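Local coordinates for protein endo-arabinase (PDB 5C0P) that probably hydrolyses O-glycosidic bonds in arabinan as a metal-binding glycoside hydrolase of family 43, at residues Asp84-Glu89 with Gly137-Asp142; Arg91-Thr96 with Ile109-Ser114; Trp148-Arg153 with Pro207-Leu212. All blocks are in the same frame, centred on the assembly; numbering follows the deposited sequence.

Contact 1. Residues Asp84-Glu89 with Gly137-Asp142. With MG (magnesium ion), chain C.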
loop_
_atom_site.group_PDB
_atom_site.type_symbol
_atom_site.label_atom_id
_atom_site.label_comp_id
_atom_site.label_asym_id
_atom_site.label_seq_id
_atom_site.Cartn_x
_atom_site.Cartn_y
_atom_site.Cartn_z
ATOM N N ASP A 84 -1.187 3.299 4.753
ATOM C CA ASP A 84 -1.520 1.937 5.168
ATOM C C ASP A 84 -1.455 1.952 6.689
ATOM O O ASP A 84 -0.644 2.693 7.263
ATOM C CB ASP A 84 -0.442 0.941 4.731
ATOM C CG ASP A 84 -0.417 0.656 3.235
ATOM O OD1 ASP A 84 -1.152 1.278 2.437
ATOM O OD2 ASP A 84 0.385 -0.236 2.874
ATOM N N VAL A 85 -2.254 1.125 7.360
ATOM C CA VAL A 85 -2.130 1.005 8.814
ATOM C C VAL A 85 -2.094 -0.457 9.226
ATOM O O VAL A 85 -2.960 -1.243 8.824
ATOM C CB VAL A 85 -3.272 1.749 9.574
ATOM C CG1 VAL A 85 -3.136 1.547 11.082
ATOM C CG2 VAL A 85 -3.233 3.231 9.252
ATOM N N TYR A 86 -1.097 -0.807 10.032
ATOM C CA TYR A 86 -0.885 -2.181 10.452
ATOM C C TYR A 86 -0.945 -2.315 11.956
ATOM O O TYR A 86 -0.402 -1.482 12.683
ATOM C CB TYR A 86 0.490 -2.662 9.989
ATOM C CG TYR A 86 0.679 -2.548 8.503
ATOM C CD1 TYR A 86 0.280 -3.577 7.655
ATOM C CD2 TYR A 86 1.237 -1.408 7.938
ATOM C CE1 TYR A 86 0.454 -3.487 6.279
ATOM C CE2 TYR A 86 1.408 -1.307 6.567
ATOM C CZ TYR A 86 1.007 -2.348 5.747
ATOM O OH TYR A 86 1.175 -2.254 4.375
ATOM N N GLU A 87 -1.571 -3.388 12.429
ATOM C CA GLU A 87 -1.433 -3.753 13.829
ATOM C C GLU A 87 -0.177 -4.604 13.951
ATOM O O GLU A 87 0.014 -5.567 13.203
ATOM C CB GLU A 87 -2.650 -4.545 14.318
ATOM C CG GLU A 87 -2.747 -4.701 15.843
ATOM C CD GLU A 87 -1.872 -5.804 16.422
ATOM O OE1 GLU A 87 -1.440 -6.711 15.676
ATOM O OE2 GLU A 87 -1.624 -5.773 17.646
ATOM N N TYR A 88 0.681 -4.259 14.899
ATOM C CA TYR A 88 1.939 -4.974 15.064
ATOM C C TYR A 88 2.364 -4.972 16.519
ATOM O O TYR A 88 2.640 -3.916 17.092
ATOM C CB TYR A 88 3.015 -4.338 14.173
ATOM C CG TYR A 88 4.401 -4.935 14.305
ATOM C CD1 TYR A 88 4.757 -6.094 13.622
ATOM C CD2 TYR A 88 5.368 -4.326 15.099
ATOM C CE1 TYR A 88 6.031 -6.631 13.729
ATOM C CE2 TYR A 88 6.634 -4.854 15.211
ATOM C CZ TYR A 88 6.970 -6.007 14.527
ATOM O OH TYR A 88 8.244 -6.516 14.651
ATOM N N GLU A 89 2.406 -6.165 17.111
ATOM C CA GLU A 89 2.802 -6.345 18.506
ATOM C C GLU A 89 2.085 -5.394 19.472
ATOM O O GLU A 89 2.699 -4.819 20.370
ATOM C CB GLU A 89 4.322 -6.244 18.647
ATOM C CG GLU A 89 5.059 -7.199 17.715
ATOM C CD GLU A 89 6.484 -7.465 18.148
ATOM O OE1 GLU A 89 6.966 -8.597 17.926
ATOM O OE2 GLU A 89 7.124 -6.545 18.704
ATOM N N GLY A 137 5.621 2.585 0.658
ATOM C CA GLY A 137 6.196 1.631 1.592
ATOM C C GLY A 137 5.125 0.860 2.342
ATOM O O GLY A 137 4.227 1.451 2.970
ATOM N N SER A 138 5.216 -0.467 2.281
ATOM C CA SER A 138 4.249 -1.333 2.945
ATOM C C SER A 138 4.944 -2.343 3.846
ATOM O O SER A 138 6.172 -2.489 3.812
ATOM C CB SER A 138 3.381 -2.054 1.913
ATOM O OG SER A 138 4.147 -2.974 1.155
ATOM N N LEU A 139 4.152 -3.045 4.654
ATOM C CA LEU A 139 4.683 -3.991 5.631
ATOM C C LEU A 139 4.199 -5.392 5.291
ATOM O O LEU A 139 3.008 -5.618 5.062
ATOM C CB LEU A 139 4.209 -3.605 7.035
ATOM C CG LEU A 139 4.655 -4.484 8.205
ATOM C CD1 LEU A 139 6.144 -4.370 8.431
ATOM C CD2 LEU A 139 3.899 -4.098 9.465
ATOM N N TYR A 140 5.146 -6.318 5.206
ATOM C CA TYR A 140 4.849 -7.741 5.095
ATOM C C TYR A 140 5.455 -8.462 6.297
ATOM O O TYR A 140 6.631 -8.268 6.617
ATOM C CB TYR A 140 5.406 -8.324 3.785
ATOM C CG TYR A 140 5.351 -9.836 3.763
ATOM C CD1 TYR A 140 4.128 -10.506 3.736
ATOM C CD2 TYR A 140 6.514 -10.605 3.812
ATOM C CE1 TYR A 140 4.062 -11.889 3.748
ATOM C CE2 TYR A 140 6.456 -12.000 3.817
ATOM C CZ TYR A 140 5.229 -12.633 3.793
ATOM O OH TYR A 140 5.160 -14.003 3.806
ATOM N N ILE A 141 4.653 -9.286 6.969
ATOM C CA ILE A 141 5.137 -10.098 8.082
ATOM C C ILE A 141 5.336 -11.517 7.579
ATOM O O ILE A 141 4.383 -12.178 7.132
ATOM C CB ILE A 141 4.156 -10.095 9.277
ATOM C CG1 ILE A 141 3.865 -8.654 9.723
ATOM C CG2 ILE A 141 4.688 -10.969 10.417
ATOM C CD1 ILE A 141 5.101 -7.877 10.201
ATOM N N ASP A 142 6.574 -11.998 7.644
ATOM C CA ASP A 142 6.881 -13.295 7.062
ATOM C C ASP A 142 6.455 -14.463 7.955
ATOM O O ASP A 142 5.888 -14.257 9.034
ATOM C CB ASP A 142 8.352 -13.378 6.596
ATOM C CG ASP A 142 9.356 -13.425 7.741
ATOM O OD1 ASP A 142 9.004 -13.836 8.864
ATOM O OD2 ASP A 142 10.537 -13.080 7.497
HETATM MG MG MG C . -1.276 1.339 0.317
HETATM O O HOH W 1 0.207 -0.145 0.227
HETATM O O HOH W 2 -2.605 -0.298 0.112
HETATM O O HOH W 3 -2.769 2.761 0.744
HETATM O O HOH W 4 0.341 2.710 0.378
#
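Tyr86 lies against Leu139 in the tightly packed part of this contact, where Leu139 CB sits almost squarely over the ring, 3.6 Å from its centroid, in a CH-pi contact. Leu139 CD2 continues the cover toward Tyr86 CG and CB. With CG anti to the carbonyl carbon (chi1 -57°), the ring reaches across to the 137-142 backbone, and Tyr86 OH accepts a nearly straight bond from Leu139 N (3.1 Å, 168°). The same hydroxyl gives a weak bond to Asp84 OD2 at 2.6 Å. Asp84 OD2 also accepts from a magnesium-bound water, while OD1 binds the magnesium ion at 2.1 Å. A phenylalanine at Tyr86 would probably leave Leu139 N without its acceptor and Asp84 OD2 freer to shift beside the metal.

Farther on the strands splay apart, from 7.0 Å between Asp84 CA and Ser138 CA to 9.2 Å between Tyr88 CA and Ile141 CA. There the partly exposed Ile141 only brushes Tyr88 through CD1, and Tyr88 OH bonds to Lys170 O. Four waters and His261 complete the magnesium shell, a central metal site consistent with the five-bladed beta-propeller of family 43, in which strands 78-88 and 134-141 belong to adjacent blades.

Contact 2. Residues Arg91-Thr96 with Ile109-Ser114; sequences RYYLFT and ILVSDS
Tyr92 and Ser112 form a hydrogen-bonded antiparallel pair, with Tyr92 N bound to Ser112 O at 2.9 Å and Ser112 N to Tyr92 O. Leu94 and Leu110 repeat the pattern; here the bond from Leu94 N to Leu110 O (2.8 Å) is tilted 31° from the carbonyl plane. Tyr93-Val111, a non-hydrogen-bonded pair, lies between them, and Phe95-Ile109, another, follows beyond Leu94-Leu110, and CA-H...O contacts such as Val111 CA to Tyr92 O (3.3 Å) fill in the ladder.

These strands, 91-100 and 103-112, make a beta hairpin and are the two middle strands of a four-stranded antiparallel blade of the propeller, with strand 78-88 on the far side of 91-100.

Apolar packing differs on the two faces. On the one carrying Phe95 and Tyr93, Ile109 CG1 stands over the centre of the Phe95 ring, 3.8 Å from its centroid, while Ile109 CG2 meets the edge of Tyr93. Val111 CG2, anti to its own nitrogen, covers the Tyr93 ring toward the rim and also lies over a face of the Arg91 guanidinium, 3.5 Å from Arg91 CZ. On the opposite face Leu94 and Leu110 lie side by side, with Leu94 CD2 4.0 Å from Leu110 CD1, and Phe68 touches both leucines.

Charge enters at the hairpin's open end. A bend at chi3 (71°) brings Arg91 NE to Asp113 OD1 at 2.8 Å, a salt bridge whose hydrogen bond is weak, with guanidinium and carboxylate planes turned 56° apart. Ser112 OG accepts from Ser114 N (3.0 Å), an ST turn as the strand ends, and Tyr92 OH bonds to Asp34.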
loop_
_atom_site.group_PDB
_atom_site.type_symbol
_atom_site.label_atom_id
_atom_site.label_comp_id
_atom_site.label_asym_id
_atom_site.label_seq_id
_atom_site.Cartn_x
_atom_site.Cartn_y
_atom_site.Cartn_z
ATOM N N ARG A 91 0.518 -2.508 18.985
ATOM C CA ARG A 91 0.352 -1.107 18.605
ATOM C C ARG A 91 -0.015 -0.988 17.129
ATOM O O ARG A 91 -0.101 -1.990 16.411
ATOM C CB ARG A 91 1.613 -0.291 18.931
ATOM C CG ARG A 91 2.022 -0.363 20.397
ATOM C CD ARG A 91 3.065 0.691 20.739
ATOM N NE ARG A 91 2.464 2.024 20.740
ATOM C CZ ARG A 91 3.141 3.164 20.849
ATOM N NH1 ARG A 91 4.464 3.149 20.955
ATOM N NH2 ARG A 91 2.488 4.323 20.834
ATOM N N TYR A 92 -0.243 0.242 16.677
ATOM C CA TYR A 92 -0.686 0.466 15.307
ATOM C C TYR A 92 0.289 1.374 14.601
ATOM O O TYR A 92 0.735 2.365 15.170
ATOM C CB TYR A 92 -2.105 1.050 15.299
ATOM C CG TYR A 92 -3.056 0.086 15.956
ATOM C CD1 TYR A 92 -3.221 0.074 17.335
ATOM C CD2 TYR A 92 -3.744 -0.852 15.197
ATOM C CE1 TYR A 92 -4.063 -0.834 17.941
ATOM C CE2 TYR A 92 -4.591 -1.762 15.796
ATOM C CZ TYR A 92 -4.738 -1.750 17.167
ATOM O OH TYR A 92 -5.575 -2.657 17.764
ATOM N N TYR A 93 0.617 1.024 13.361
ATOM C CA TYR A 93 1.659 1.725 12.608
ATOM C C TYR A 93 1.133 2.206 11.271
ATOM O O TYR A 93 0.648 1.426 10.448
ATOM C CB TYR A 93 2.885 0.833 12.406
ATOM C CG TYR A 93 3.563 0.479 13.706
ATOM C CD1 TYR A 93 3.080 -0.561 14.501
ATOM C CD2 TYR A 93 4.671 1.185 14.157
ATOM C CE1 TYR A 93 3.693 -0.889 15.706
ATOM C CE2 TYR A 93 5.279 0.869 15.351
ATOM C CZ TYR A 93 4.788 -0.171 16.121
ATOM O OH TYR A 93 5.387 -0.502 17.316
ATOM N N LEU A 94 1.244 3.510 11.072
ATOM C CA LEU A 94 0.835 4.179 9.847
ATOM C C LEU A 94 2.057 4.341 8.943
ATOM O O LEU A 94 3.083 4.894 9.364
ATOM C CB LEU A 94 0.270 5.563 10.208
ATOM C CG LEU A 94 0.002 6.576 9.098
ATOM C CD1 LEU A 94 -1.161 6.083 8.252
ATOM C CD2 LEU A 94 -0.315 7.946 9.685
ATOM N N PHE A 95 1.954 3.829 7.722
ATOM C CA PHE A 95 2.991 3.970 6.702
ATOM C C PHE A 95 2.434 4.931 5.640
ATOM O O PHE A 95 1.472 4.593 4.935
ATOM C CB PHE A 95 3.260 2.615 6.026
ATOM C CG PHE A 95 4.093 1.652 6.840
ATOM C CD1 PHE A 95 3.725 1.279 8.131
ATOM C CD2 PHE A 95 5.220 1.061 6.278
ATOM C CE1 PHE A 95 4.509 0.373 8.861
ATOM C CE2 PHE A 95 5.989 0.146 6.986
ATOM C CZ PHE A 95 5.641 -0.195 8.286
ATOM N N THR A 96 3.018 6.121 5.523
ATOM C CA THR A 96 2.523 7.142 4.595
ATOM C C THR A 96 3.700 7.796 3.882
ATOM O O THR A 96 4.809 7.855 4.424
ATOM C CB THR A 96 1.676 8.214 5.339
ATOM O OG1 THR A 96 0.557 7.568 5.962
ATOM C CG2 THR A 96 1.137 9.284 4.389
ATOM N N ILE A 109 7.175 5.983 8.993
ATOM C CA ILE A 109 6.363 5.159 9.873
ATOM C C ILE A 109 5.990 5.946 11.123
ATOM O O ILE A 109 6.837 6.607 11.743
ATOM C CB ILE A 109 7.108 3.871 10.251
ATOM C CG1 ILE A 109 7.429 3.068 8.983
ATOM C CG2 ILE A 109 6.284 3.038 11.249
ATOM C CD1 ILE A 109 8.349 1.852 9.211
ATOM N N LEU A 110 4.704 5.899 11.466
ATOM C CA LEU A 110 4.182 6.606 12.630
ATOM C C LEU A 110 3.439 5.593 13.480
ATOM O O LEU A 110 3.008 4.555 12.973
ATOM C CB LEU A 110 3.250 7.738 12.194
ATOM C CG LEU A 110 3.918 8.754 11.258
ATOM C CD1 LEU A 110 3.681 8.420 9.773
ATOM C CD2 LEU A 110 3.454 10.140 11.582
ATOM N N VAL A 111 3.283 5.884 14.765
ATOM C CA VAL A 111 2.766 4.875 15.692
ATOM C C VAL A 111 1.664 5.436 16.594
ATOM O O VAL A 111 1.674 6.618 16.943
ATOM C CB VAL A 111 3.918 4.269 16.542
ATOM C CG1 VAL A 111 4.572 5.333 17.440
ATOM C CG2 VAL A 111 3.439 3.048 17.359
ATOM N N SER A 112 0.718 4.572 16.965
ATOM C CA SER A 112 -0.352 4.935 17.893
ATOM C C SER A 112 -0.715 3.730 18.738
ATOM O O SER A 112 -0.459 2.587 18.339
ATOM C CB SER A 112 -1.597 5.395 17.124
ATOM O OG SER A 112 -2.636 5.768 18.020
ATOM N N ASP A 113 -1.325 3.983 19.894
ATOM C CA ASP A 113 -1.852 2.905 20.721
ATOM C C ASP A 113 -3.225 2.466 20.205
ATOM O O ASP A 113 -3.751 1.436 20.627
ATOM C CB ASP A 113 -1.981 3.362 22.176
ATOM C CG ASP A 113 -0.639 3.533 22.865
ATOM O OD1 ASP A 113 0.372 3.022 22.349
ATOM O OD2 ASP A 113 -0.608 4.169 23.940
ATOM N N SER A 114 -3.798 3.257 19.300
ATOM C CA SER A 114 -5.176 3.057 18.843
ATOM C C SER A 114 -5.244 2.864 17.339
ATOM O O SER A 114 -4.475 3.474 16.603
ATOM C CB SER A 114 -6.019 4.280 19.206
ATOM O OG SER A 114 -7.262 4.277 18.513
#

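Contact 3. Residues Trp148-Arg153 with Pro207-Leu212; sequences WLLFCR and PFIYRL
Purely apolar packing between neighbouring propeller blades joins Leu150 and Cys152 of strand 147-153 to Pro207 and Ile209 of strand 205-211. The strands run roughly antiparallel (147°), but their axes stay 6.9 Å apart at the closest, too far for a shared ladder, and the interval is bridged mainly by side chains.

Leu150 does most of the work. Its CB rests on the proline ring, 4.0 Å from Pro207 CG. Because CG stands anti to the carbonyl carbon (chi1 -49°) and the chain then extends, Leu150 CD1 reaches on to Ile209 CG1 at 3.6 Å. Ile209 CD1 lies near both methyls of the leucine, and the two side chains meet at about a right angle. Farther along, Cys152 SG comes down on the proline, 3.4 Å from Pro207 CD. Pro207 therefore has Leu150 and Cys152 along one stretch of its ring, CB through CD, and its side chain lies about 4 Å (nearest atoms) from that of Asp136, predicted to tune the pKa of the active-site glutamate.

Strand 134-141 borders the contact: it pairs with strand 147-153, its Ser138 OG bonds to Pro207 O, and Tyr140 touches Ile209, while Phe208 packs on Met263 of strand 260-266.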
loop_
_atom_site.group_PDB
_atom_site.type_symbol
_atom_site.label_atom_id
_atom_site.label_comp_id
_atom_site.label_asym_id
_atom_site.label_seq_id
_atom_site.Cartn_x
_atom_site.Cartn_y
_atom_site.Cartn_z
ATOM N N TRP A 148 9.059 -7.057 7.022
ATOM C CA TRP A 148 9.691 -6.611 5.796
ATOM C C TRP A 148 9.043 -5.338 5.313
ATOM O O TRP A 148 7.813 -5.205 5.358
ATOM C CB TRP A 148 9.498 -7.647 4.694
ATOM C CG TRP A 148 10.294 -8.912 4.849
ATOM C CD1 TRP A 148 9.974 -10.001 5.606
ATOM C CD2 TRP A 148 11.537 -9.213 4.206
ATOM N NE1 TRP A 148 10.945 -10.970 5.471
ATOM C CE2 TRP A 148 11.915 -10.507 4.618
ATOM C CE3 TRP A 148 12.361 -8.514 3.314
ATOM C CZ2 TRP A 148 13.093 -11.122 4.165
ATOM C CZ3 TRP A 148 13.525 -9.119 2.866
ATOM C CH2 TRP A 148 13.878 -10.414 3.289
ATOM N N LEU A 149 9.882 -4.429 4.824
ATOM C CA LEU A 149 9.448 -3.234 4.113
ATOM C C LEU A 149 9.469 -3.527 2.615
ATOM O O LEU A 149 10.461 -4.039 2.099
ATOM C CB LEU A 149 10.413 -2.086 4.418
ATOM C CG LEU A 149 10.176 -0.797 3.637
ATOM C CD1 LEU A 149 8.908 -0.118 4.156
ATOM C CD2 LEU A 149 11.380 0.119 3.765
ATOM N N LEU A 150 8.375 -3.213 1.924
ATOM C CA LEU A 150 8.343 -3.256 0.460
ATOM C C LEU A 150 8.143 -1.821 0.013
ATOM O O LEU A 150 7.383 -1.089 0.629
ATOM C CB LEU A 150 7.167 -4.092 -0.045
ATOM C CG LEU A 150 6.975 -5.474 0.563
ATOM C CD1 LEU A 150 5.691 -6.107 0.011
ATOM C CD2 LEU A 150 8.181 -6.342 0.295
ATOM N N PHE A 151 8.829 -1.394 -1.039
ATOM C CA PHE A 151 8.625 -0.028 -1.505
ATOM C C PHE A 151 8.933 0.128 -2.980
ATOM O O PHE A 151 9.560 -0.740 -3.598
ATOM C CB PHE A 151 9.411 0.995 -0.662
ATOM C CG PHE A 151 10.909 0.884 -0.776
ATOM C CD1 PHE A 151 11.606 1.591 -1.749
ATOM C CD2 PHE A 151 11.626 0.088 0.114
ATOM C CE1 PHE A 151 12.989 1.498 -1.833
ATOM C CE2 PHE A 151 13.010 -0.009 0.036
ATOM C CZ PHE A 151 13.693 0.695 -0.937
ATOM N N CYS A 152 8.485 1.247 -3.533
ATOM C CA CYS A 152 8.781 1.584 -4.920
ATOM C C CYS A 152 9.843 2.654 -4.979
ATOM O O CYS A 152 9.871 3.569 -4.154
ATOM C CB CYS A 152 7.540 2.164 -5.587
ATOM S SG CYS A 152 6.153 1.045 -5.618
ATOM N N ARG A 153 10.713 2.551 -5.973
ATOM C CA ARG A 153 11.587 3.654 -6.299
ATOM C C ARG A 153 10.981 4.260 -7.546
ATOM O O ARG A 153 10.824 3.574 -8.567
ATOM C CB ARG A 153 13.009 3.178 -6.560
ATOM C CG ARG A 153 13.982 4.314 -6.517
ATOM C CD ARG A 153 15.407 3.890 -6.747
ATOM N NE ARG A 153 16.210 5.084 -6.961
ATOM C CZ ARG A 153 17.488 5.069 -7.308
ATOM N NH1 ARG A 153 18.107 3.911 -7.480
ATOM N NH2 ARG A 153 18.141 6.208 -7.483
ATOM N N PRO A 207 3.211 -2.070 -3.891
ATOM C CA PRO A 207 3.511 -3.479 -3.610
ATOM C C PRO A 207 2.871 -3.992 -2.314
ATOM O O PRO A 207 2.896 -3.319 -1.283
ATOM C CB PRO A 207 5.038 -3.486 -3.471
ATOM C CG PRO A 207 5.381 -2.073 -3.066
ATOM C CD PRO A 207 4.405 -1.215 -3.802
ATOM N N PHE A 208 2.311 -5.196 -2.381
ATOM C CA PHE A 208 1.695 -5.825 -1.230
ATOM C C PHE A 208 1.808 -7.332 -1.383
ATOM O O PHE A 208 1.406 -7.878 -2.407
ATOM C CB PHE A 208 0.224 -5.420 -1.124
ATOM C CG PHE A 208 -0.421 -5.872 0.161
ATOM C CD1 PHE A 208 -0.305 -5.110 1.318
ATOM C CD2 PHE A 208 -1.107 -7.068 0.217
ATOM C CE1 PHE A 208 -0.882 -5.533 2.510
ATOM C CE2 PHE A 208 -1.681 -7.507 1.402
ATOM C CZ PHE A 208 -1.578 -6.737 2.547
ATOM N N ILE A 209 2.336 -8.010 -0.365
ATOM C CA ILE A 209 2.492 -9.458 -0.430
ATOM C C ILE A 209 1.440 -10.170 0.413
ATOM O O ILE A 209 1.153 -9.764 1.544
ATOM C CB ILE A 209 3.912 -9.902 0.023
ATOM C CG1 ILE A 209 4.967 -9.446 -0.992
ATOM C CG2 ILE A 209 3.979 -11.412 0.202
ATOM C CD1 ILE A 209 6.429 -9.662 -0.532
ATOM N N TYR A 210 0.872 -11.232 -0.154
ATOM C CA TYR A 210 0.010 -12.151 0.585
ATOM C C TYR A 210 0.629 -13.546 0.539
ATOM O O TYR A 210 0.963 -14.048 -0.536
ATOM C CB TYR A 210 -1.380 -12.179 -0.044
ATOM C CG TYR A 210 -2.358 -13.069 0.688
ATOM C CD1 TYR A 210 -2.965 -12.641 1.861
ATOM C CD2 TYR A 210 -2.686 -14.321 0.199
ATOM C CE1 TYR A 210 -3.865 -13.446 2.542
ATOM C CE2 TYR A 210 -3.582 -15.137 0.873
ATOM C CZ TYR A 210 -4.167 -14.692 2.040
ATOM O OH TYR A 210 -5.061 -15.508 2.706
ATOM N N ARG A 211 0.775 -14.178 1.700
ATOM C CA ARG A 211 1.383 -15.498 1.782
ATOM C C ARG A 211 0.308 -16.575 1.775
ATOM O O ARG A 211 -0.632 -16.526 2.573
ATOM C CB ARG A 211 2.227 -15.632 3.056
ATOM C CG ARG A 211 2.924 -16.977 3.181
ATOM C CD ARG A 211 3.787 -17.070 4.428
ATOM N NE ARG A 211 3.011 -17.050 5.668
ATOM C CZ ARG A 211 2.929 -16.009 6.491
ATOM N NH1 ARG A 211 3.563 -14.877 6.204
ATOM N NH2 ARG A 211 2.199 -16.097 7.596
ATOM N N LEU A 212 0.450 -17.545 0.877
ATOM C CA LEU A 212 -0.477 -18.663 0.802
ATOM C C LEU A 212 -0.163 -19.706 1.866
ATOM O O LEU A 212 0.927 -19.704 2.445
ATOM C CB LEU A 212 -0.389 -19.313 -0.578
ATOM C CG LEU A 212 -0.613 -18.348 -1.735
ATOM C CD1 LEU A 212 -0.508 -19.087 -3.068
ATOM C CD2 LEU A 212 -1.975 -17.685 -1.604
#

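In the fold
From the N terminus, the chain reaches 84-89 and turns straight into 91-96, which pairs with 84-89 through backbone hydrogen bonds from Phe95 and Tyr93. Contact 2 closes next, with only twelve residues between its segments, nearly all of them the rest of the two hairpin strands. It falls within the 47-residue excursion that contact 1 ends when 137-142 comes to lie against 84-89, so one blade is largely complete before the next is joined to it. Contact 3 follows in series: 148-153 pairs with 137-142, and after a further 53 residues 207-212 packs on it from another blade. None of the loops cross. Contacts 1 and 3 tie three successive blades; contact 2 is internal to the first.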